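Local coordinates for G protein coupled receptor (Arabidopsis thaliana, PDB 3T33), which belongs to the LanC-like family of zinc-binding proteins and may play a role in abscisic acid signalling, at residues Val330-Gly335 / Asn339-Leu344; His289-Val294 / Glu319-Arg324; Tyr357-Phe362 / Leu400-Pro405; Val294-Val299 / Phe343-Arg348. One frame throughout, in Å; residues are numbered along the deposited sequence.

Contact 1: Val330-Gly335 / Asn339-Leu344. With ZN (zinc ion), chain B.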
# COMPACT_ATOMS: atom_id res chain seq x y z
N VAL A 330 -5.57 -5.19 -12.17
CA VAL A 330 -5.63 -6.16 -11.11
C VAL A 330 -4.90 -5.69 -9.84
O VAL A 330 -5.26 -6.11 -8.74
CB VAL A 330 -4.98 -7.48 -11.62
CG1 VAL A 330 -3.42 -7.32 -11.69
CG2 VAL A 330 -5.38 -8.76 -10.74
N GLY A 331 -3.91 -4.79 -9.98
CA GLY A 331 -2.81 -4.67 -9.05
C GLY A 331 -2.93 -3.74 -7.86
O GLY A 331 -3.99 -3.27 -7.53
N ILE A 332 -1.79 -3.49 -7.20
CA ILE A 332 -1.69 -2.72 -6.01
C ILE A 332 -1.58 -1.22 -6.28
O ILE A 332 -2.37 -0.44 -5.73
CB ILE A 332 -0.50 -3.21 -5.18
CG1 ILE A 332 -0.81 -4.56 -4.50
CG2 ILE A 332 -0.05 -2.18 -4.14
CD1 ILE A 332 -1.80 -4.51 -3.35
N CYS A 333 -0.62 -0.82 -7.11
CA CYS A 333 -0.42 0.58 -7.44
C CYS A 333 -1.72 1.23 -7.89
O CYS A 333 -2.25 2.12 -7.22
CB CYS A 333 0.65 0.73 -8.52
SG CYS A 333 1.62 2.26 -8.40
N HIS A 334 -2.23 0.79 -9.04
CA HIS A 334 -3.47 1.33 -9.59
C HIS A 334 -4.39 0.21 -10.07
O HIS A 334 -4.53 -0.01 -11.27
CB HIS A 334 -3.17 2.30 -10.73
CG HIS A 334 -1.93 1.96 -11.50
ND1 HIS A 334 -0.70 2.49 -11.18
CD2 HIS A 334 -1.73 1.16 -12.57
CE1 HIS A 334 0.21 2.02 -12.02
NE2 HIS A 334 -0.39 1.21 -12.87
N GLY A 335 -5.01 -0.49 -9.12
CA GLY A 335 -5.91 -1.58 -9.45
C GLY A 335 -6.85 -1.92 -8.31
O GLY A 335 -6.98 -1.16 -7.35
N ASN A 339 -6.92 -0.86 -4.28
CA ASN A 339 -8.11 -0.14 -3.77
C ASN A 339 -8.88 -0.88 -2.62
O ASN A 339 -9.47 -0.24 -1.75
CB ASN A 339 -9.00 0.28 -4.91
CG ASN A 339 -8.30 1.25 -5.86
OD1 ASN A 339 -8.82 1.62 -6.87
ND2 ASN A 339 -7.10 1.62 -5.55
N THR A 340 -8.79 -2.21 -2.57
CA THR A 340 -9.33 -2.94 -1.44
C THR A 340 -8.89 -2.39 -0.08
O THR A 340 -9.69 -2.32 0.86
CB THR A 340 -8.90 -4.44 -1.55
OG1 THR A 340 -9.47 -4.92 -2.75
CG2 THR A 340 -9.46 -5.26 -0.41
N TYR A 341 -7.62 -1.98 0.01
CA TYR A 341 -7.04 -1.48 1.26
C TYR A 341 -7.72 -0.24 1.72
O TYR A 341 -7.75 0.06 2.94
CB TYR A 341 -5.53 -1.22 1.12
CG TYR A 341 -4.67 -2.50 1.29
CD1 TYR A 341 -4.38 -3.00 2.56
CD2 TYR A 341 -4.21 -3.20 0.19
CE1 TYR A 341 -3.63 -4.20 2.70
CE2 TYR A 341 -3.48 -4.40 0.34
CZ TYR A 341 -3.17 -4.86 1.57
OH TYR A 341 -2.40 -6.02 1.72
N VAL A 342 -8.29 0.50 0.80
CA VAL A 342 -9.11 1.63 1.29
C VAL A 342 -10.20 1.14 2.27
O VAL A 342 -10.33 1.67 3.39
CB VAL A 342 -9.77 2.42 0.13
CG1 VAL A 342 -10.64 3.49 0.68
CG2 VAL A 342 -8.70 3.09 -0.72
N PHE A 343 -10.95 0.11 1.89
CA PHE A 343 -12.00 -0.40 2.79
C PHE A 343 -11.50 -1.00 4.06
O PHE A 343 -12.02 -0.74 5.12
CB PHE A 343 -12.95 -1.31 2.00
CG PHE A 343 -13.38 -0.69 0.71
CD1 PHE A 343 -13.93 0.59 0.72
CD2 PHE A 343 -13.19 -1.34 -0.50
CE1 PHE A 343 -14.36 1.18 -0.46
CE2 PHE A 343 -13.60 -0.78 -1.68
CZ PHE A 343 -14.17 0.51 -1.69
N LEU A 344 -10.45 -1.80 3.96
CA LEU A 344 -9.70 -2.30 5.11
C LEU A 344 -9.23 -1.19 6.00
O LEU A 344 -9.27 -1.32 7.22
CB LEU A 344 -8.47 -3.08 4.67
CG LEU A 344 -8.91 -4.35 3.97
CD1 LEU A 344 -7.64 -5.08 3.41
CD2 LEU A 344 -9.71 -5.29 4.89
ZN ZN B . 0.38 3.42 -9.95

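Contact 2: His289-Val294 / Glu319-Arg324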
# COMPACT_ATOMS: atom_id res chain seq x y z
N HIS A 289 -2.34 7.77 -7.74
CA HIS A 289 -2.96 9.10 -7.90
C HIS A 289 -4.47 9.00 -7.66
O HIS A 289 -5.14 8.11 -8.19
CB HIS A 289 -2.78 9.62 -9.34
CG HIS A 289 -1.34 9.63 -9.81
ND1 HIS A 289 -0.41 10.54 -9.36
CD2 HIS A 289 -0.70 8.84 -10.72
CE1 HIS A 289 0.75 10.29 -9.95
NE2 HIS A 289 0.60 9.26 -10.78
N GLY A 290 -5.02 9.91 -6.88
CA GLY A 290 -6.47 9.92 -6.73
C GLY A 290 -6.92 9.55 -5.33
O GLY A 290 -6.12 9.44 -4.40
N ALA A 291 -8.22 9.39 -5.19
CA ALA A 291 -8.91 9.07 -3.93
C ALA A 291 -8.29 7.94 -3.05
O ALA A 291 -8.20 8.11 -1.86
CB ALA A 291 -10.33 8.68 -4.30
N PRO A 292 -7.87 6.79 -3.64
CA PRO A 292 -7.42 5.65 -2.82
C PRO A 292 -6.20 5.99 -1.98
O PRO A 292 -6.24 5.85 -0.74
CB PRO A 292 -7.11 4.57 -3.86
CG PRO A 292 -8.12 4.90 -4.99
CD PRO A 292 -8.08 6.39 -5.04
N GLY A 293 -5.18 6.56 -2.59
CA GLY A 293 -3.97 6.86 -1.82
C GLY A 293 -4.24 7.92 -0.80
O GLY A 293 -3.76 7.87 0.35
N VAL A 294 -5.06 8.89 -1.18
CA VAL A 294 -5.35 10.00 -0.29
C VAL A 294 -6.21 9.48 0.85
O VAL A 294 -5.96 9.78 2.05
CB VAL A 294 -6.05 11.10 -1.09
CG1 VAL A 294 -6.61 12.19 -0.14
CG2 VAL A 294 -5.10 11.67 -2.16
N GLU A 319 -16.21 6.56 -0.53
CA GLU A 319 -17.37 6.47 -1.47
C GLU A 319 -16.94 6.60 -2.91
O GLU A 319 -17.47 5.95 -3.78
CB GLU A 319 -18.41 7.55 -1.17
CG GLU A 319 -18.99 7.47 0.22
CD GLU A 319 -19.76 6.18 0.45
OE1 GLU A 319 -20.47 5.73 -0.46
OE2 GLU A 319 -19.65 5.62 1.54
N VAL A 320 -15.96 7.44 -3.19
CA VAL A 320 -15.42 7.53 -4.55
C VAL A 320 -14.78 6.21 -5.00
O VAL A 320 -14.99 5.72 -6.13
CB VAL A 320 -14.36 8.59 -4.55
CG1 VAL A 320 -13.68 8.67 -5.93
CG2 VAL A 320 -15.01 9.91 -4.09
N VAL A 321 -13.99 5.62 -4.10
CA VAL A 321 -13.47 4.25 -4.35
C VAL A 321 -14.61 3.22 -4.52
O VAL A 321 -14.62 2.39 -5.45
CB VAL A 321 -12.49 3.84 -3.25
CG1 VAL A 321 -11.74 2.56 -3.68
CG2 VAL A 321 -11.49 5.00 -3.05
N TRP A 322 -15.62 3.30 -3.65
CA TRP A 322 -16.71 2.33 -3.80
C TRP A 322 -17.39 2.43 -5.16
O TRP A 322 -17.72 1.39 -5.76
CB TRP A 322 -17.69 2.40 -2.63
CG TRP A 322 -18.79 1.40 -2.65
CD1 TRP A 322 -20.11 1.67 -2.69
CD2 TRP A 322 -18.68 -0.05 -2.59
NE1 TRP A 322 -20.83 0.50 -2.69
CE2 TRP A 322 -19.98 -0.56 -2.62
CE3 TRP A 322 -17.59 -0.95 -2.54
CZ2 TRP A 322 -20.27 -1.96 -2.58
CZ3 TRP A 322 -17.87 -2.36 -2.51
CH2 TRP A 322 -19.19 -2.83 -2.52
N SER A 323 -17.60 3.63 -5.70
CA SER A 323 -18.26 3.66 -7.00
C SER A 323 -17.35 3.62 -8.20
O SER A 323 -17.72 3.07 -9.25
CB SER A 323 -19.25 4.83 -7.13
OG SER A 323 -18.57 6.03 -7.40
N ARG A 324 -16.14 4.15 -8.09
CA ARG A 324 -15.28 4.19 -9.27
C ARG A 324 -13.99 3.37 -9.11
O ARG A 324 -13.15 3.38 -10.02
CB ARG A 324 -14.92 5.64 -9.62
CG ARG A 324 -16.11 6.55 -10.05
CD ARG A 324 -15.75 8.06 -9.89
NE ARG A 324 -14.69 8.45 -10.82
CZ ARG A 324 -14.06 9.62 -10.81
NH1 ARG A 324 -14.36 10.58 -9.93
NH2 ARG A 324 -13.12 9.84 -11.72

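Contact 3: Tyr357-Phe362 / Leu400-Pro405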
# COMPACT_ATOMS: atom_id res chain seq x y z
N TYR A 357 -17.13 -5.50 4.64
CA TYR A 357 -17.93 -6.00 3.55
C TYR A 357 -17.47 -5.43 2.20
O TYR A 357 -17.45 -6.12 1.19
CB TYR A 357 -19.41 -5.70 3.77
CG TYR A 357 -20.16 -6.08 2.58
CD1 TYR A 357 -20.43 -7.42 2.28
CD2 TYR A 357 -20.52 -5.13 1.66
CE1 TYR A 357 -21.10 -7.77 1.12
CE2 TYR A 357 -21.14 -5.47 0.54
CZ TYR A 357 -21.45 -6.78 0.27
OH TYR A 357 -22.11 -7.03 -0.94
N ARG A 358 -17.15 -4.14 2.17
CA ARG A 358 -16.68 -3.54 0.94
C ARG A 358 -15.35 -4.11 0.46
O ARG A 358 -15.19 -4.32 -0.72
CB ARG A 358 -16.72 -2.01 1.02
CG ARG A 358 -18.14 -1.47 0.86
CD ARG A 358 -18.18 0.03 1.07
NE ARG A 358 -19.54 0.52 0.90
CZ ARG A 358 -19.89 1.80 0.80
NH1 ARG A 358 -18.99 2.76 0.85
NH2 ARG A 358 -21.17 2.09 0.68
N ALA A 359 -14.45 -4.42 1.39
CA ALA A 359 -13.16 -5.03 1.05
C ALA A 359 -13.47 -6.45 0.60
O ALA A 359 -12.94 -6.95 -0.37
CB ALA A 359 -12.20 -5.06 2.28
N LYS A 360 -14.40 -7.07 1.28
CA LYS A 360 -14.80 -8.43 0.89
C LYS A 360 -15.37 -8.47 -0.54
O LYS A 360 -15.07 -9.36 -1.33
CB LYS A 360 -15.76 -9.00 1.96
CG LYS A 360 -16.57 -10.18 1.64
CD LYS A 360 -17.41 -10.58 2.89
CE LYS A 360 -18.04 -11.98 2.74
NZ LYS A 360 -19.16 -12.15 3.69
N ALA A 361 -16.17 -7.47 -0.89
CA ALA A 361 -16.73 -7.42 -2.24
C ALA A 361 -15.62 -7.23 -3.28
O ALA A 361 -15.63 -7.85 -4.33
CB ALA A 361 -17.76 -6.30 -2.36
N PHE A 362 -14.64 -6.37 -2.99
CA PHE A 362 -13.61 -6.16 -4.04
C PHE A 362 -12.77 -7.43 -4.15
O PHE A 362 -12.45 -7.85 -5.22
CB PHE A 362 -12.73 -4.96 -3.71
CG PHE A 362 -13.22 -3.66 -4.29
CD1 PHE A 362 -14.58 -3.39 -4.41
CD2 PHE A 362 -12.29 -2.67 -4.70
CE1 PHE A 362 -15.03 -2.17 -4.94
CE2 PHE A 362 -12.71 -1.46 -5.21
CZ PHE A 362 -14.11 -1.19 -5.32
N LEU A 400 -3.89 -12.61 1.25
CA LEU A 400 -3.32 -13.04 2.51
C LEU A 400 -3.68 -12.09 3.65
O LEU A 400 -3.93 -12.52 4.80
CB LEU A 400 -1.80 -13.13 2.37
CG LEU A 400 -1.37 -14.30 1.46
CD1 LEU A 400 0.13 -14.27 1.18
CD2 LEU A 400 -1.79 -15.69 2.05
N ASP A 401 -3.69 -10.79 3.36
CA ASP A 401 -3.92 -9.78 4.41
C ASP A 401 -5.45 -9.80 4.86
O ASP A 401 -5.81 -9.34 5.97
CB ASP A 401 -3.50 -8.41 3.87
CG ASP A 401 -2.50 -7.70 4.72
OD1 ASP A 401 -2.20 -8.13 5.86
OD2 ASP A 401 -1.99 -6.65 4.23
N MET A 402 -6.34 -10.31 3.98
CA MET A 402 -7.76 -10.52 4.37
C MET A 402 -7.95 -11.57 5.47
O MET A 402 -8.94 -11.59 6.18
CB MET A 402 -8.65 -10.88 3.20
CG MET A 402 -8.71 -9.87 2.06
SD MET A 402 -9.70 -8.42 2.46
CE MET A 402 -11.33 -9.14 2.33
N ASN A 403 -6.97 -12.44 5.65
CA ASN A 403 -7.07 -13.40 6.71
C ASN A 403 -7.25 -12.73 8.07
O ASN A 403 -7.93 -13.30 8.93
CB ASN A 403 -5.84 -14.28 6.73
CG ASN A 403 -6.15 -15.64 7.28
OD1 ASN A 403 -6.80 -16.46 6.61
ND2 ASN A 403 -5.73 -15.89 8.55
N ASP A 404 -6.67 -11.52 8.26
CA ASP A 404 -6.76 -10.86 9.55
C ASP A 404 -6.94 -9.36 9.28
O ASP A 404 -6.01 -8.56 9.39
CB ASP A 404 -5.54 -11.19 10.41
CG ASP A 404 -5.70 -10.76 11.89
OD1 ASP A 404 -6.76 -10.22 12.31
OD2 ASP A 404 -4.76 -10.97 12.65
N PRO A 405 -8.15 -9.00 8.84
CA PRO A 405 -8.36 -7.75 8.12
C PRO A 405 -8.08 -6.49 8.95
O PRO A 405 -7.68 -5.45 8.37
CB PRO A 405 -9.83 -7.82 7.66
CG PRO A 405 -10.44 -9.06 8.36
CD PRO A 405 -9.36 -9.87 8.94

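Contact 4: Val294-Val299 / Phe343-Arg348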
# COMPACT_ATOMS: atom_id res chain seq x y z
N VAL A 294 -5.06 8.89 -1.18
CA VAL A 294 -5.35 10.00 -0.29
C VAL A 294 -6.21 9.48 0.85
O VAL A 294 -5.96 9.78 2.05
CB VAL A 294 -6.05 11.10 -1.09
CG1 VAL A 294 -6.61 12.19 -0.14
CG2 VAL A 294 -5.10 11.67 -2.16
N ALA A 295 -7.21 8.66 0.53
CA ALA A 295 -8.05 8.09 1.64
C ALA A 295 -7.21 7.41 2.73
O ALA A 295 -7.39 7.64 3.92
CB ALA A 295 -9.03 7.14 1.08
N LEU A 296 -6.26 6.60 2.32
CA LEU A 296 -5.33 5.96 3.24
C LEU A 296 -4.61 6.96 4.14
O LEU A 296 -4.36 6.74 5.33
CB LEU A 296 -4.35 5.16 2.41
CG LEU A 296 -4.39 3.63 2.30
CD1 LEU A 296 -5.79 2.98 2.37
CD2 LEU A 296 -3.45 3.02 1.14
N THR A 297 -4.28 8.11 3.57
CA THR A 297 -3.60 9.15 4.34
C THR A 297 -4.57 9.83 5.30
O THR A 297 -4.22 10.13 6.43
CB THR A 297 -3.01 10.21 3.42
OG1 THR A 297 -2.27 9.56 2.38
CG2 THR A 297 -2.10 11.14 4.17
N LEU A 298 -5.78 10.12 4.85
CA LEU A 298 -6.78 10.73 5.77
C LEU A 298 -7.13 9.74 6.90
O LEU A 298 -7.28 10.11 8.05
CB LEU A 298 -8.01 11.18 5.01
CG LEU A 298 -7.65 12.36 4.08
CD1 LEU A 298 -8.82 12.68 3.23
CD2 LEU A 298 -7.25 13.57 4.97
N VAL A 299 -7.18 8.45 6.59
CA VAL A 299 -7.46 7.49 7.67
C VAL A 299 -6.44 7.66 8.73
O VAL A 299 -6.80 7.71 9.93
CB VAL A 299 -7.53 6.00 7.20
CG1 VAL A 299 -7.32 5.02 8.39
CG2 VAL A 299 -8.85 5.74 6.53
N PHE A 343 -10.95 0.11 1.89
CA PHE A 343 -12.00 -0.40 2.79
C PHE A 343 -11.50 -1.00 4.06
O PHE A 343 -12.02 -0.74 5.12
CB PHE A 343 -12.95 -1.31 2.00
CG PHE A 343 -13.38 -0.69 0.71
CD1 PHE A 343 -13.93 0.59 0.72
CD2 PHE A 343 -13.19 -1.34 -0.50
CE1 PHE A 343 -14.36 1.18 -0.46
CE2 PHE A 343 -13.60 -0.78 -1.68
CZ PHE A 343 -14.17 0.51 -1.69
N LEU A 344 -10.45 -1.80 3.96
CA LEU A 344 -9.70 -2.30 5.11
C LEU A 344 -9.23 -1.19 6.00
O LEU A 344 -9.27 -1.32 7.22
CB LEU A 344 -8.47 -3.08 4.67
CG LEU A 344 -8.91 -4.35 3.97
CD1 LEU A 344 -7.64 -5.08 3.41
CD2 LEU A 344 -9.71 -5.29 4.89
N SER A 345 -8.81 -0.09 5.43
CA SER A 345 -8.33 0.99 6.27
C SER A 345 -9.48 1.65 7.05
O SER A 345 -9.31 2.06 8.19
CB SER A 345 -7.59 2.07 5.43
OG SER A 345 -6.64 2.79 6.26
N LEU A 346 -10.63 1.76 6.40
CA LEU A 346 -11.80 2.45 6.98
C LEU A 346 -12.38 1.53 8.09
O LEU A 346 -12.73 1.97 9.20
CB LEU A 346 -12.83 2.75 5.88
CG LEU A 346 -12.40 3.98 5.07
CD1 LEU A 346 -13.12 4.04 3.75
CD2 LEU A 346 -12.69 5.21 5.91
N TYR A 347 -12.29 0.24 7.81
CA TYR A 347 -12.69 -0.78 8.76
C TYR A 347 -11.80 -0.80 9.97
O TYR A 347 -12.30 -0.83 11.08
CB TYR A 347 -12.71 -2.17 8.09
CG TYR A 347 -13.09 -3.30 9.02
CD1 TYR A 347 -14.35 -3.31 9.71
CD2 TYR A 347 -12.22 -4.38 9.22
CE1 TYR A 347 -14.69 -4.39 10.55
CE2 TYR A 347 -12.58 -5.46 10.06
CZ TYR A 347 -13.81 -5.45 10.71
OH TYR A 347 -14.12 -6.49 11.53
N ARG A 348 -10.48 -0.77 9.79
CA ARG A 348 -9.61 -0.62 10.94
C ARG A 348 -9.97 0.61 11.77
O ARG A 348 -9.95 0.54 12.99
CB ARG A 348 -8.15 -0.51 10.54
CG ARG A 348 -7.52 -1.72 9.81
CD ARG A 348 -5.96 -1.65 9.88
NE ARG A 348 -5.49 -0.58 9.00
CZ ARG A 348 -4.86 0.49 9.42
NH1 ARG A 348 -4.54 0.64 10.69
NH2 ARG A 348 -4.53 1.42 8.55

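Contact 1: Val330-Gly335 / Asn339-Leu344
The backbone N-H of N339 meets G335 O at 3.1 Å with an N-H...O angle of 161°, a first-turn bond of helix 336-350 for which G335 is the N-cap residue. G335 CA also lies 3.8 Å from G331 N, on the side where a beta carbon would run into that nitrogen, because the chain folds back on itself just before the helix. Among side chains, the terminal methyl of I332 reaches the edge of the Y341 ring, near its plane, with CD1 4.1 Å from Y341 CE2. Two successive bends, chi1 -74° and chi2 -71°, bring that methyl nearer to the ring. As in LanC cyclases, the zinc probably sits at one end of the inner ring of an alpha/alpha toroid, held by residues of the loops that lead into its helices. C333 and H334 both point away from the helix segment, toward the metal: C333 SG binds zinc at 2.3 Å, and H334 ND1 at 1.9 Å. C288 supplies a further sulfur ligand, and backbone hydrogen bonding between C333 and C288 joins the two ligand-bearing loops. Beyond the Y341 ring, its hydroxyl is hydrogen-bonded to D401 of helix 392-402.

Contact 2: His289-Val294 / Glu319-Arg324
A291 presents its methyl group to the gap between two consecutive valines, V320 and V321. The evidence is in the distances: A291 CB stands 3.7 Å from V320 CG1 and somewhat farther, 4.1 Å, from V321 CG2, so this small bump touches one branch of each. V321 CG2 is in turn the bump that enters the notch on the other segment, where it meets the ring of P292 at CG, 3.9 Å away, as well as the methyl of A291. Its position follows from chi1 -168°, which places CG1 anti to the backbone N and swings CG2 beside that nitrogen. The closest backbone approach is short, 6.4 Å from P292 CA to V321 CA; the alanine methyl and the compact proline ring are what face the valines. These are the two arms of an antiparallel helical hairpin: helices 291-305 and 308-324 follow each other after a brief turn, as in the alpha/alpha toroid of LanC-like proteins, and the contact joins the first turn of one to the last turn of the other. G290 is the N-cap of the first helix, two residues after the zinc ligand C288. No hydrogen bond crosses this interface, which buries 136 Å² in all. The hollow around P292 and V321 is shared with a third helix, 336-350, whose N339 touches both residues, while V342 packs on P292 and F343 on V321.

Contact 3: Tyr357-Phe362 / Leu400-Pro405
M402 is the one residue of 400-405 that touches 357-362, with 53 Å² of its surface buried against that helix segment; on the facing side A359 buries 26 Å² and K360 16 Å². The methionine leaves its backbone toward the opposite helix and is then bent at chi2 (-74°) and chi3 (-75°), which lays its methyl along the surface of that helix. M402 CE ends 3.8 Å from K360 CA. It lies at the same 3.8 Å from A359 O, so the methyl rests on backbone as much as on side chains. A359 CB is 4.2 Å from both M402 SD and M402 CE. K360 contributes only the root of its side chain, with CB 4.4 Å from M402 CE. Beyond that point the lysine runs out extended, all four torsions near 180°, and carries its ammonium away to the carbonyl oxygens of L41 and L43, with a cation-pi contact to F48. No hydrogen bond links the two segments, and the summed buried area is a modest 94 Å². Their nearest CA atoms, K360 and M402, remain 8.1 Å apart, a separation bridged by the long methionine. Around this bridge, helix 336-350 packs L344 against A359, and helix 45-69 places L52 against M402, so the contact spans helices 353-375 and 392-402 with a further helix touching each partner.

Contact 4: Val294-Val299 / Phe343-Arg348
V299 and S345 form the tight part of this interface, burying 73 and 64 Å² of the total. V299 CG1 approaches S345 OG to 3.2 Å, a close carbon-to-oxygen packing contact, and the same methyl lies 3.6 Å from S345 O, so one branch of the valine is set against both oxygens of the serine. A serine chi1 of -155° puts OG opposite the backbone N and presents it to V299. Its hydrogen-bonding partner is the carboxylate of E414, which gives the buried hydroxyl a polar contact beside the valine. Around this centre the packing is apolar. L296 places CD1 3.7 Å from S345 CB, on the serine carbon, while the second valine branch, CG2, crosses the side chain of L346 at 3.9 Å from its CD2. The two helical segments run almost parallel, with N-to-C directions 13° apart and axes 9.6 Å from each other at closest approach. Such side-by-side helices with the same direction are consistent with one layer of the alpha/alpha toroid of LanC-like proteins, where neighbours in a barrel layer are parallel and the intervening helix 308-324 returns in the other direction. The packing slackens toward both ends of the contact. A295 points at the facing helix, yet its methyl comes no nearer than 5.8 Å to segment 343-348; it packs instead on A317 of helix 308-324. At the other end R348, partly exposed, stays 4.6 Å from segment 294-299 and directs its guanidinium into a salt bridge with E414, the residue that also holds S345.

How the contacts relate
Helix 336-350 ties the set together: contact 1 uses its start, contact 4 its second half, and F343 on it packs against contacts 2 and 3. F343 CZ lies 3.8 Å from V321 CG1, and F343 CE2 lies 3.7 Å from F362 CZ. Contacts 1 and 4 meet where V342 CA is 3.7 Å from L296 CD1. Although the centres of contacts 2 and 3 are about 17 Å apart, a salt bridge of 3.0 Å between E319 OE2 and R358 NH1 joins them. Contact 1 holds two zinc ligands; measured from the nearest side-chain atom to zinc, P292 in contact 2 is about 10 Å away and L296 in contact 4 about 12 Å, whereas contact 3 lies away from this site.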